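Local structure of Nsp15 (Middle East respiratory syndrome-related coronavirus, 5YVD) at residues H73-D78 / I319-I324; L175-K178 / F183-P186; P67-L72 / N92-A97; I160-D165 / Y191-S196. The protein is the endoribonuclease of the viral replicase, probably cutting RNA at uridylates as in its EndoU relatives, and is assembled here from six copies. All blocks are in the same frame, centred on the assembly; numbering follows the deposited sequence.

Contact 1: H73-D78 / I319-I324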
loop_
_atom_site.group_PDB
_atom_site.type_symbol
_atom_site.label_atom_id
_atom_site.label_comp_id
_atom_site.label_asym_id
_atom_site.label_seq_id
_atom_site.Cartn_x
_atom_site.Cartn_y
_atom_site.Cartn_z
ATOM N N HIS A 73 -9.885 30.854 3.128
ATOM C CA HIS A 73 -10.161 30.211 4.428
ATOM C C HIS A 73 -10.761 31.164 5.464
ATOM O O HIS A 73 -11.674 30.797 6.180
ATOM C CB HIS A 73 -8.877 29.567 4.962
ATOM C CG HIS A 73 -8.964 29.086 6.376
ATOM N ND1 HIS A 73 -9.822 28.086 6.775
ATOM C CD2 HIS A 73 -8.263 29.441 7.477
ATOM C CE1 HIS A 73 -9.659 27.857 8.065
ATOM N NE2 HIS A 73 -8.716 28.665 8.515
ATOM N N ASN A 74 -10.268 32.390 5.524
ATOM C CA ASN A 74 -10.768 33.350 6.489
ATOM C C ASN A 74 -12.160 33.933 6.130
ATOM O O ASN A 74 -12.894 34.356 7.027
ATOM C CB ASN A 74 -9.747 34.476 6.696
ATOM C CG ASN A 74 -8.455 33.999 7.356
ATOM O OD1 ASN A 74 -8.309 32.822 7.711
ATOM N ND2 ASN A 74 -7.498 34.915 7.500
ATOM N N LEU A 75 -12.509 33.973 4.835
ATOM C CA LEU A 75 -13.880 34.278 4.410
ATOM C C LEU A 75 -14.782 33.047 4.506
ATOM O O LEU A 75 -15.962 33.104 4.145
ATOM C CB LEU A 75 -13.909 34.782 2.970
ATOM C CG LEU A 75 -13.095 36.017 2.577
ATOM C CD1 LEU A 75 -13.408 36.364 1.136
ATOM C CD2 LEU A 75 -13.382 37.198 3.498
ATOM N N GLN A 76 -14.221 31.946 4.990
ATOM C CA GLN A 76 -14.898 30.661 5.109
ATOM C C GLN A 76 -15.444 30.134 3.789
ATOM O O GLN A 76 -16.611 29.728 3.697
ATOM C CB GLN A 76 -16.007 30.707 6.150
ATOM C CG GLN A 76 -15.537 31.011 7.557
ATOM C CD GLN A 76 -16.627 31.669 8.385
ATOM O OE1 GLN A 76 -17.411 32.490 7.879
ATOM N NE2 GLN A 76 -16.689 31.313 9.656
ATOM N N ALA A 77 -14.591 30.124 2.778
ATOM C CA ALA A 77 -14.943 29.502 1.504
ATOM C C ALA A 77 -14.796 27.989 1.624
ATOM O O ALA A 77 -13.702 27.493 1.840
ATOM C CB ALA A 77 -14.062 30.032 0.397
ATOM N N ASP A 78 -15.908 27.274 1.480
ATOM C CA ASP A 78 -15.933 25.819 1.618
ATOM C C ASP A 78 -15.579 25.085 0.306
ATOM O O ASP A 78 -14.944 24.045 0.337
ATOM C CB ASP A 78 -17.311 25.354 2.155
ATOM C CG ASP A 78 -17.691 26.032 3.502
ATOM O OD1 ASP A 78 -17.306 25.554 4.597
ATOM O OD2 ASP A 78 -18.402 27.052 3.460
ATOM N N ILE A 319 -7.176 41.922 10.471
ATOM C CA ILE A 319 -6.113 41.488 9.581
ATOM C C ILE A 319 -6.599 40.364 8.683
ATOM O O ILE A 319 -7.321 39.473 9.140
ATOM C CB ILE A 319 -4.934 40.890 10.371
ATOM C CG1 ILE A 319 -4.335 41.918 11.328
ATOM C CG2 ILE A 319 -3.854 40.390 9.420
ATOM C CD1 ILE A 319 -3.328 41.344 12.298
ATOM N N ASP A 320 -6.188 40.365 7.423
ATOM C CA ASP A 320 -6.488 39.231 6.549
ATOM C C ASP A 320 -7.994 38.871 6.598
ATOM O O ASP A 320 -8.378 37.686 6.593
ATOM C CB ASP A 320 -5.613 38.001 6.926
ATOM C CG ASP A 320 -4.142 38.134 6.459
ATOM O OD1 ASP A 320 -3.767 39.153 5.865
ATOM O OD2 ASP A 320 -3.342 37.206 6.681
ATOM N N LEU A 321 -8.828 39.906 6.661
ATOM C CA LEU A 321 -10.279 39.770 6.589
ATOM C C LEU A 321 -10.966 39.097 7.802
ATOM O O LEU A 321 -12.173 38.918 7.767
ATOM C CB LEU A 321 -10.691 39.107 5.269
ATOM C CG LEU A 321 -10.095 39.741 3.993
ATOM C CD1 LEU A 321 -10.429 38.948 2.735
ATOM C CD2 LEU A 321 -10.544 41.181 3.796
ATOM N N THR A 322 -10.206 38.768 8.857
ATOM C CA THR A 322 -10.735 38.280 10.162
ATOM C C THR A 322 -10.308 39.223 11.285
ATOM O O THR A 322 -9.674 40.260 11.038
ATOM C CB THR A 322 -10.154 36.906 10.563
ATOM O OG1 THR A 322 -9.476 36.324 9.448
ATOM C CG2 THR A 322 -11.239 35.961 11.091
ATOM N N MET A 323 -10.644 38.857 12.519
ATOM C CA MET A 323 -10.085 39.525 13.692
ATOM C C MET A 323 -8.944 38.680 14.180
ATOM O O MET A 323 -9.117 37.476 14.301
ATOM C CB MET A 323 -11.130 39.685 14.812
ATOM C CG MET A 323 -10.792 40.788 15.810
ATOM S SD MET A 323 -10.902 42.463 15.097
ATOM C CE MET A 323 -12.572 42.940 15.561
ATOM N N ILE A 324 -7.789 39.297 14.453
ATOM C CA ILE A 324 -6.635 38.583 15.054
ATOM C C ILE A 324 -6.257 39.137 16.426
ATOM O O ILE A 324 -6.120 40.351 16.602
ATOM C CB ILE A 324 -5.373 38.625 14.154
ATOM C CG1 ILE A 324 -5.682 38.046 12.760
ATOM C CG2 ILE A 324 -4.205 37.858 14.802
ATOM C CD1 ILE A 324 -5.916 36.547 12.732
#
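Asn74, in the last turn of helix 69-74, reaches across to the tight turn at Asp320 and Leu321 and has the largest share of the buried surface. Its ND2 gives a nearly straight hydrogen bond to the backbone O of Asp320 (3.0 Å, 169° at the hydrogen), and the acceptor lies almost in the plane of the amide. CG stands beside the backbone N (chi1 -66°), which sends the amide off the helix toward the turn. Thr322 OG1 is also near, 3.1 Å from Asn74 ND2, but the angle is too poor for a bond; this hydroxyl makes a weak one back to Asp320 O, while ND2 is also bonded to Thr271 OG1. Next to the amide the contact turns apolar: Leu75 CD2 meets Leu321 CD1 at 3.5 Å, and Met148 touches both leucines. The carboxylate of Asp320 points to Thr271 and to the backbone N of Thr192. On one side the helix finishes in a Schellman motif; on the other, Ile319 to Thr322 form a type I' beta turn, the tight connection of a beta hairpin, here joining strands 312-319 and 322-331 of the endoribonuclease part and set against the middle domain.

Contact 2: L175-K178 / F183-P186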
loop_
_atom_site.group_PDB
_atom_site.type_symbol
_atom_site.label_atom_id
_atom_site.label_comp_id
_atom_site.label_asym_id
_atom_site.label_seq_id
_atom_site.Cartn_x
_atom_site.Cartn_y
_atom_site.Cartn_z
ATOM N N LEU A 175 -13.387 41.473 -3.737
ATOM C CA LEU A 175 -13.868 40.286 -3.077
ATOM C C LEU A 175 -15.192 40.562 -2.413
ATOM O O LEU A 175 -15.301 41.498 -1.614
ATOM C CB LEU A 175 -12.860 39.911 -2.001
ATOM C CG LEU A 175 -11.533 39.411 -2.571
ATOM C CD1 LEU A 175 -10.407 39.713 -1.606
ATOM C CD2 LEU A 175 -11.597 37.922 -2.879
ATOM N N TYR A 176 -16.200 39.753 -2.725
ATOM C CA TYR A 176 -17.539 39.982 -2.183
ATOM C C TYR A 176 -17.981 38.784 -1.392
ATOM O O TYR A 176 -17.600 37.660 -1.676
ATOM C CB TYR A 176 -18.534 40.289 -3.306
ATOM C CG TYR A 176 -18.110 41.469 -4.140
ATOM C CD1 TYR A 176 -18.684 42.715 -3.946
ATOM C CD2 TYR A 176 -17.111 41.359 -5.085
ATOM C CE1 TYR A 176 -18.286 43.827 -4.679
ATOM C CE2 TYR A 176 -16.706 42.465 -5.829
ATOM C CZ TYR A 176 -17.303 43.703 -5.617
ATOM O OH TYR A 176 -16.944 44.817 -6.347
ATOM N N LYS A 177 -18.773 39.034 -0.373
ATOM C CA LYS A 177 -19.352 37.951 0.390
ATOM C C LYS A 177 -20.819 38.227 0.607
ATOM O O LYS A 177 -21.211 39.365 0.882
ATOM C CB LYS A 177 -18.629 37.782 1.729
ATOM C CG LYS A 177 -19.125 36.598 2.514
ATOM C CD LYS A 177 -18.212 36.251 3.667
ATOM C CE LYS A 177 -18.624 34.932 4.303
ATOM N NZ LYS A 177 -18.117 34.813 5.692
ATOM N N LYS A 178 -21.622 37.182 0.463
ATOM C CA LYS A 178 -23.058 37.237 0.729
ATOM C C LYS A 178 -23.430 36.233 1.819
ATOM O O LYS A 178 -22.914 35.113 1.850
ATOM C CB LYS A 178 -23.837 36.906 -0.544
ATOM C CG LYS A 178 -24.220 38.126 -1.358
ATOM C CD LYS A 178 -24.733 37.754 -2.729
ATOM C CE LYS A 178 -26.095 37.089 -2.677
ATOM N NZ LYS A 178 -26.391 36.424 -3.983
ATOM N N PHE A 183 -25.155 41.157 1.090
ATOM C CA PHE A 183 -23.726 41.459 1.117
ATOM C C PHE A 183 -23.225 41.838 2.500
ATOM O O PHE A 183 -23.899 42.544 3.210
ATOM C CB PHE A 183 -23.421 42.597 0.188
ATOM C CG PHE A 183 -23.500 42.233 -1.253
ATOM C CD1 PHE A 183 -22.362 41.804 -1.934
ATOM C CD2 PHE A 183 -24.680 42.347 -1.935
ATOM C CE1 PHE A 183 -22.400 41.491 -3.278
ATOM C CE2 PHE A 183 -24.741 42.033 -3.274
ATOM C CZ PHE A 183 -23.596 41.598 -3.950
ATOM N N ILE A 184 -22.043 41.363 2.869
ATOM C CA ILE A 184 -21.361 41.826 4.078
ATOM C C ILE A 184 -20.545 43.101 3.805
ATOM O O ILE A 184 -19.877 43.224 2.761
ATOM C CB ILE A 184 -20.456 40.712 4.623
ATOM C CG1 ILE A 184 -21.321 39.707 5.381
ATOM C CG2 ILE A 184 -19.339 41.249 5.514
ATOM C CD1 ILE A 184 -20.723 38.320 5.430
ATOM N N ASP A 185 -20.611 44.040 4.754
ATOM C CA ASP A 185 -19.829 45.284 4.700
ATOM C C ASP A 185 -18.419 45.121 5.291
ATOM O O ASP A 185 -18.278 44.835 6.481
ATOM C CB ASP A 185 -20.565 46.421 5.409
ATOM C CG ASP A 185 -21.585 47.106 4.497
ATOM O OD1 ASP A 185 -21.367 48.289 4.135
ATOM O OD2 ASP A 185 -22.586 46.451 4.114
ATOM N N PRO A 186 -17.374 45.324 4.461
ATOM C CA PRO A 186 -15.970 45.108 4.856
ATOM C C PRO A 186 -15.543 45.895 6.080
ATOM O O PRO A 186 -15.897 47.046 6.211
ATOM C CB PRO A 186 -15.188 45.671 3.655
ATOM C CG PRO A 186 -16.099 46.710 3.055
ATOM C CD PRO A 186 -17.450 46.039 3.164
HETATM O O HOH W 1 -19.126 42.268 0.242
#
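Just past strand 174-178 the chain doubles back and is tied to the strand it has left by a single beta bridge between Lys178 and Phe183, whose CA atoms are 4.3 Å apart. The bond that holds it runs from Ile184 N to Lys177 O (2.9 Å, 163° at the hydrogen); the same oxygen also receives a CA-H...O contact from Phe183 CA at 3.3 Å. Further along, a water links the two backbones, donating to Ile184 O at 2.8 Å and accepting weakly from Lys177 N; it lies at the edge of the Phe183 ring, in its plane. Within the five-stranded mixed sheet of the middle domain, strand 174-178 bonds to strand 134-138 through Tyr176 and Lys178, and the returning segment continues along the same edge of the strand that Met148 of strand 148-149 pairs with at Leu175. Phe183 is the main side chain. Lys178 CG sits squarely over one face of its ring, 4.0 Å from the centroid and 5° off the normal, a CH-pi contact, while Phe183 CE1 reaches Tyr176 CD1 at 4.0 Å. Tyr145 stacks on Phe183 as well. Beyond CG the Lys178 chain bends at chi3 (70°) and carries NZ to the backbone oxygens of Thr131 and Phe128; Tyr176 OH is bonded to Ile142 N. On the other side of the strand, the extended Lys177 runs alongside Ile184, both pointing the same way, with Lys177 CD 3.7 Å from Ile184 CD1.

Contact 3: P67-L72 / N92-A97; sequences PDFKLL and NIYGTA
Tyr94 reaches the first turn of helix 69-74, and its apolar atoms touch two side chains three residues apart on it, Phe69 and Leu72. CG of Tyr94 is anti to the backbone N (chi1 178°), which swings the ring out from the chain toward the helix. Near the base of the ring, Tyr94 CD2 meets Phe69 CD1 at 3.8 Å, and Tyr94 CB is 4.1 Å from the same atom; the two aromatic side chains run antiparallel as they pass, coming from opposing backbones. Farther out, Leu72 CB packs 3.9 Å from Tyr94 CZ. Phe69 is held in an aromatic cluster, with edge-to-face contacts to Tyr155 and His66.

No hydrogen bond joins the two segments. The Tyr94 hydroxyl lies close to the helix backbone, 3.4 Å from Leu72 C, but its bond goes to the carbonyl O of Ala77, just beyond the helix. Each segment also bonds locally, Phe69 N to Asp68 OD1 and Ile93 N to Asn92 OD1, and both of these bonds stay between neighbouring residues.

The chemistry implies a tyrosine that serves both as hydrophobic filler and as a polar tether: its ring packs in the interior of the middle domain, where its buried hydroxyl finds a carbonyl partner, while Asn38 of the second subunit packs on Tyr94 and takes the N-H of the next residue, Gly95.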
loop_
_atom_site.group_PDB
_atom_site.type_symbol
_atom_site.label_atom_id
_atom_site.label_comp_id
_atom_site.label_asym_id
_atom_site.label_seq_id
_atom_site.Cartn_x
_atom_site.Cartn_y
_atom_site.Cartn_z
ATOM N N PRO A 67 -6.619 35.169 -5.153
ATOM C CA PRO A 67 -6.286 35.539 -3.775
ATOM C C PRO A 67 -5.669 34.385 -3.037
ATOM O O PRO A 67 -6.000 33.237 -3.311
ATOM C CB PRO A 67 -7.636 35.896 -3.156
ATOM C CG PRO A 67 -8.485 36.317 -4.306
ATOM C CD PRO A 67 -7.987 35.570 -5.522
ATOM N N ASP A 68 -4.757 34.670 -2.118
ATOM C CA ASP A 68 -4.023 33.588 -1.460
ATOM C C ASP A 68 -4.974 32.791 -0.567
ATOM O O ASP A 68 -5.937 33.334 -0.020
ATOM C CB ASP A 68 -2.811 34.132 -0.678
ATOM C CG ASP A 68 -1.875 33.020 -0.184
ATOM O OD1 ASP A 68 -2.023 31.856 -0.647
ATOM O OD2 ASP A 68 -0.998 33.317 0.668
ATOM N N PHE A 69 -4.701 31.509 -0.420
ATOM C CA PHE A 69 -5.642 30.602 0.234
ATOM C C PHE A 69 -6.144 31.065 1.586
ATOM O O PHE A 69 -7.331 30.900 1.887
ATOM C CB PHE A 69 -5.035 29.204 0.371
ATOM C CG PHE A 69 -4.625 28.609 -0.938
ATOM C CD1 PHE A 69 -5.570 28.122 -1.802
ATOM C CD2 PHE A 69 -3.296 28.582 -1.315
ATOM C CE1 PHE A 69 -5.208 27.604 -3.016
ATOM C CE2 PHE A 69 -2.927 28.055 -2.534
ATOM C CZ PHE A 69 -3.886 27.563 -3.385
ATOM N N LYS A 70 -5.257 31.624 2.403
ATOM C CA LYS A 70 -5.635 32.051 3.749
ATOM C C LYS A 70 -6.770 33.077 3.730
ATOM O O LYS A 70 -7.530 33.177 4.694
ATOM C CB LYS A 70 -4.426 32.629 4.500
ATOM C CG LYS A 70 -4.049 34.031 4.058
ATOM C CD LYS A 70 -2.608 34.420 4.308
ATOM C CE LYS A 70 -2.266 35.661 3.482
ATOM N NZ LYS A 70 -0.895 36.170 3.755
ATOM N N LEU A 71 -6.892 33.852 2.653
ATOM C CA LEU A 71 -8.026 34.753 2.543
ATOM C C LEU A 71 -9.314 33.953 2.292
ATOM O O LEU A 71 -10.369 34.211 2.883
ATOM C CB LEU A 71 -7.795 35.785 1.448
ATOM C CG LEU A 71 -6.591 36.735 1.611
ATOM C CD1 LEU A 71 -6.694 37.870 0.604
ATOM C CD2 LEU A 71 -6.446 37.313 3.007
ATOM N N LEU A 72 -9.226 32.952 1.436
ATOM C CA LEU A 72 -10.390 32.144 1.157
ATOM C C LEU A 72 -10.830 31.473 2.432
ATOM O O LEU A 72 -11.990 31.558 2.798
ATOM C CB LEU A 72 -10.090 31.122 0.072
ATOM C CG LEU A 72 -9.515 31.706 -1.227
ATOM C CD1 LEU A 72 -9.483 30.606 -2.284
ATOM C CD2 LEU A 72 -10.268 32.934 -1.736
ATOM N N ASN A 92 -1.999 19.500 -2.937
ATOM C CA ASN A 92 -3.368 19.110 -2.693
ATOM C C ASN A 92 -4.217 20.239 -3.220
ATOM O O ASN A 92 -3.723 21.252 -3.707
ATOM C CB ASN A 92 -3.616 18.867 -1.168
ATOM C CG ASN A 92 -4.830 17.948 -0.870
ATOM O OD1 ASN A 92 -5.848 17.989 -1.546
ATOM N ND2 ASN A 92 -4.715 17.135 0.159
ATOM N N ILE A 93 -5.511 20.058 -3.085
ATOM C CA ILE A 93 -6.496 21.004 -3.537
ATOM C C ILE A 93 -7.010 21.806 -2.351
ATOM O O ILE A 93 -6.848 21.397 -1.193
ATOM C CB ILE A 93 -7.602 20.212 -4.241
ATOM C CG1 ILE A 93 -7.859 20.806 -5.591
ATOM C CG2 ILE A 93 -8.897 20.106 -3.447
ATOM C CD1 ILE A 93 -8.519 19.796 -6.474
ATOM N N TYR A 94 -7.616 22.955 -2.620
ATOM C CA TYR A 94 -8.247 23.694 -1.540
ATOM C C TYR A 94 -9.594 23.018 -1.316
ATOM O O TYR A 94 -10.403 22.954 -2.240
ATOM C CB TYR A 94 -8.391 25.185 -1.867
ATOM C CG TYR A 94 -9.099 25.967 -0.781
ATOM C CD1 TYR A 94 -10.474 26.102 -0.793
ATOM C CD2 TYR A 94 -8.401 26.557 0.261
ATOM C CE1 TYR A 94 -11.141 26.824 0.178
ATOM C CE2 TYR A 94 -9.062 27.283 1.246
ATOM C CZ TYR A 94 -10.440 27.408 1.197
ATOM O OH TYR A 94 -11.119 28.111 2.155
ATOM N N GLY A 95 -9.800 22.483 -0.110
ATOM C CA GLY A 95 -11.009 21.748 0.229
ATOM C C GLY A 95 -10.884 20.313 -0.231
ATOM O O GLY A 95 -9.777 19.857 -0.497
ATOM N N THR A 96 -12.020 19.617 -0.326
ATOM C CA THR A 96 -12.072 18.182 -0.590
ATOM C C THR A 96 -13.145 17.773 -1.586
ATOM O O THR A 96 -13.003 16.762 -2.271
ATOM C CB THR A 96 -12.451 17.448 0.687
ATOM O OG1 THR A 96 -13.541 18.144 1.300
ATOM C CG2 THR A 96 -11.272 17.377 1.647
ATOM N N ALA A 97 -14.257 18.502 -1.622
ATOM C CA ALA A 97 -15.267 18.275 -2.644
ATOM C C ALA A 97 -15.091 19.303 -3.731
ATOM O O ALA A 97 -14.375 20.272 -3.561
ATOM C CB ALA A 97 -16.676 18.356 -2.057
#

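Contact 4: I160-D165 / Y191-S196; sequences IIRDSD and YTQSRS
Arg162 meets Gln193 at about a right angle, yet their flat ends come to lie nearly coplanar, the guanidinium and amide planes 26° apart. Two bonds join them. Arg162 NH2 gives the stronger, to the backbone O of Gln193 at 3.1 Å, with the donor nearly along the C=O axis (168° at the oxygen). The second, weak, runs from Arg162 NH1 to Gln193 OE1 at 3.2 Å, with the amide oxygen at the edge of the guanidinium and in its plane. A bend at chi2 of Arg162 (-89°) turns the chain toward the loop, and Gln193 is folded likewise, its NE2 bonding back to Tyr191 O. Here the hairpin of strands 153-156 and 159-162, in the middle domain, borders the loop that leads into the endoribonuclease part. Beside the guanidinium, Arg195 CG comes within 3.7 Å of Arg162 NH2, whereas the charged end of Arg195 turns off to salt bridges with Asp293 and Glu207. Two residues back along the strand, Ile160 lays its CG1 against Ser194, 3.8 Å from Ser194 CB and 3.7 Å from Ser194 O; the Ser194 hydroxyl is taken up by Lys70 NZ and Asp68 OD2.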
loop_
_atom_site.group_PDB
_atom_site.type_symbol
_atom_site.label_atom_id
_atom_site.label_comp_id
_atom_site.label_asym_id
_atom_site.label_seq_id
_atom_site.Cartn_x
_atom_site.Cartn_y
_atom_site.Cartn_z
ATOM N N ILE A 160 4.043 33.729 -5.291
ATOM C CA ILE A 160 3.438 35.000 -4.907
ATOM C C ILE A 160 3.871 36.005 -5.936
ATOM O O ILE A 160 5.038 36.073 -6.318
ATOM C CB ILE A 160 3.795 35.484 -3.492
ATOM C CG1 ILE A 160 2.862 34.879 -2.432
ATOM C CG2 ILE A 160 3.579 36.990 -3.368
ATOM C CD1 ILE A 160 2.542 33.421 -2.581
ATOM N N ILE A 161 2.897 36.787 -6.373
ATOM C CA ILE A 161 3.047 37.702 -7.484
ATOM C C ILE A 161 2.621 39.111 -6.968
ATOM O O ILE A 161 1.622 39.245 -6.266
ATOM C CB ILE A 161 2.252 37.097 -8.680
ATOM C CG1 ILE A 161 3.167 36.885 -9.873
ATOM C CG2 ILE A 161 0.989 37.863 -9.069
ATOM C CD1 ILE A 161 3.897 35.557 -9.824
ATOM N N ARG A 162 3.411 40.137 -7.269
ATOM C CA ARG A 162 3.201 41.491 -6.714
ATOM C C ARG A 162 2.572 42.419 -7.749
ATOM O O ARG A 162 2.943 42.374 -8.931
ATOM C CB ARG A 162 4.536 42.112 -6.282
ATOM C CG ARG A 162 5.337 41.297 -5.297
ATOM C CD ARG A 162 4.991 41.590 -3.837
ATOM N NE ARG A 162 5.245 40.424 -2.986
ATOM C CZ ARG A 162 4.749 40.239 -1.761
ATOM N NH1 ARG A 162 3.962 41.164 -1.186
ATOM N NH2 ARG A 162 5.053 39.113 -1.102
ATOM N N ASP A 163 1.665 43.287 -7.298
ATOM C CA ASP A 163 1.049 44.285 -8.190
ATOM C C ASP A 163 2.087 45.271 -8.797
ATOM O O ASP A 163 3.064 45.622 -8.143
ATOM C CB ASP A 163 -0.069 45.047 -7.446
ATOM C CG ASP A 163 -1.250 45.407 -8.355
ATOM O OD1 ASP A 163 -1.249 45.041 -9.555
ATOM O OD2 ASP A 163 -2.194 46.065 -7.867
ATOM N N SER A 164 1.847 45.680 -10.048
ATOM C CA SER A 164 2.761 46.504 -10.865
ATOM C C SER A 164 2.154 46.790 -12.246
ATOM O O SER A 164 1.222 46.131 -12.657
ATOM C CB SER A 164 4.096 45.796 -11.098
ATOM O OG SER A 164 4.041 44.951 -12.243
ATOM N N ASP A 165 2.720 47.730 -12.987
ATOM C CA ASP A 165 2.245 48.017 -14.352
ATOM C C ASP A 165 2.526 46.893 -15.365
ATOM O O ASP A 165 1.880 46.841 -16.416
ATOM C CB ASP A 165 2.884 49.298 -14.885
ATOM C CG ASP A 165 2.667 50.479 -13.977
ATOM O OD1 ASP A 165 1.644 50.479 -13.263
ATOM O OD2 ASP A 165 3.522 51.399 -13.974
ATOM N N TYR A 191 -3.075 43.599 5.954
ATOM C CA TYR A 191 -2.795 42.277 5.347
ATOM C C TYR A 191 -1.414 41.707 5.657
ATOM O O TYR A 191 -0.406 42.391 5.502
ATOM C CB TYR A 191 -2.949 42.340 3.841
ATOM C CG TYR A 191 -4.361 42.384 3.371
ATOM C CD1 TYR A 191 -5.158 41.232 3.396
ATOM C CD2 TYR A 191 -4.910 43.561 2.879
ATOM C CE1 TYR A 191 -6.471 41.257 2.948
ATOM C CE2 TYR A 191 -6.217 43.608 2.428
ATOM C CZ TYR A 191 -7.001 42.455 2.458
ATOM O OH TYR A 191 -8.309 42.506 1.998
ATOM N N THR A 192 -1.368 40.438 6.062
ATOM C CA THR A 192 -0.108 39.692 6.113
ATOM C C THR A 192 0.396 39.597 4.695
ATOM O O THR A 192 -0.357 39.846 3.772
ATOM C CB THR A 192 -0.300 38.280 6.686
ATOM O OG1 THR A 192 -1.344 37.604 5.976
ATOM C CG2 THR A 192 -0.659 38.347 8.161
ATOM N N GLN A 193 1.654 39.249 4.493
ATOM C CA GLN A 193 2.275 39.450 3.161
ATOM C C GLN A 193 2.738 38.190 2.455
ATOM O O GLN A 193 3.331 38.281 1.395
ATOM C CB GLN A 193 3.461 40.408 3.274
ATOM C CG GLN A 193 3.076 41.787 3.733
ATOM C CD GLN A 193 2.364 42.555 2.661
ATOM O OE1 GLN A 193 2.710 42.483 1.490
ATOM N NE2 GLN A 193 1.360 43.305 3.058
ATOM N N SER A 194 2.502 37.030 3.057
ATOM C CA SER A 194 2.738 35.755 2.393
ATOM C C SER A 194 4.205 35.541 1.953
ATOM O O SER A 194 4.457 34.899 0.946
ATOM C CB SER A 194 1.804 35.636 1.167
ATOM O OG SER A 194 0.425 35.753 1.526
ATOM N N ARG A 195 5.171 36.069 2.696
ATOM C CA ARG A 195 6.579 35.840 2.373
ATOM C C ARG A 195 7.075 34.644 3.152
ATOM O O ARG A 195 6.356 34.096 4.010
ATOM C CB ARG A 195 7.422 37.066 2.720
ATOM C CG ARG A 195 7.074 38.276 1.886
ATOM C CD ARG A 195 7.779 39.530 2.363
ATOM N NE ARG A 195 7.212 40.007 3.622
ATOM C CZ ARG A 195 7.414 41.216 4.130
ATOM N NH1 ARG A 195 8.164 42.100 3.476
ATOM N NH2 ARG A 195 6.856 41.540 5.299
ATOM N N SER A 196 8.309 34.245 2.877
ATOM C CA SER A 196 8.904 33.124 3.600
ATOM C C SER A 196 10.406 33.270 3.641
ATOM O O SER A 196 10.954 34.174 3.023
ATOM C CB SER A 196 8.559 31.806 2.914
ATOM O OG SER A 196 9.407 31.619 1.800
#

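How the contacts relate
Contact 3 is the buried one, chiefly aromatic and aliphatic packing within the middle domain without a cross-segment hydrogen bond; contact 4 is a surface contact carried by a charged side chain on an amide and a carbonyl. Contacts 1 and 2 are partly buried and mix backbone or amide bonds with apolar packing. Contacts 1 and 3 share helix 69-74, and both border the second subunit. Contacts 1 and 4 each bring the middle domain against the endoribonuclease part. Lys70, from the helix of contact 3, bonds to Thr192 and Ser194 of contact 4, and Lys177 of contact 2 reaches Leu75 and Gln76 of contact 1 with weak bonds. Contacts 2 and 4 do not touch.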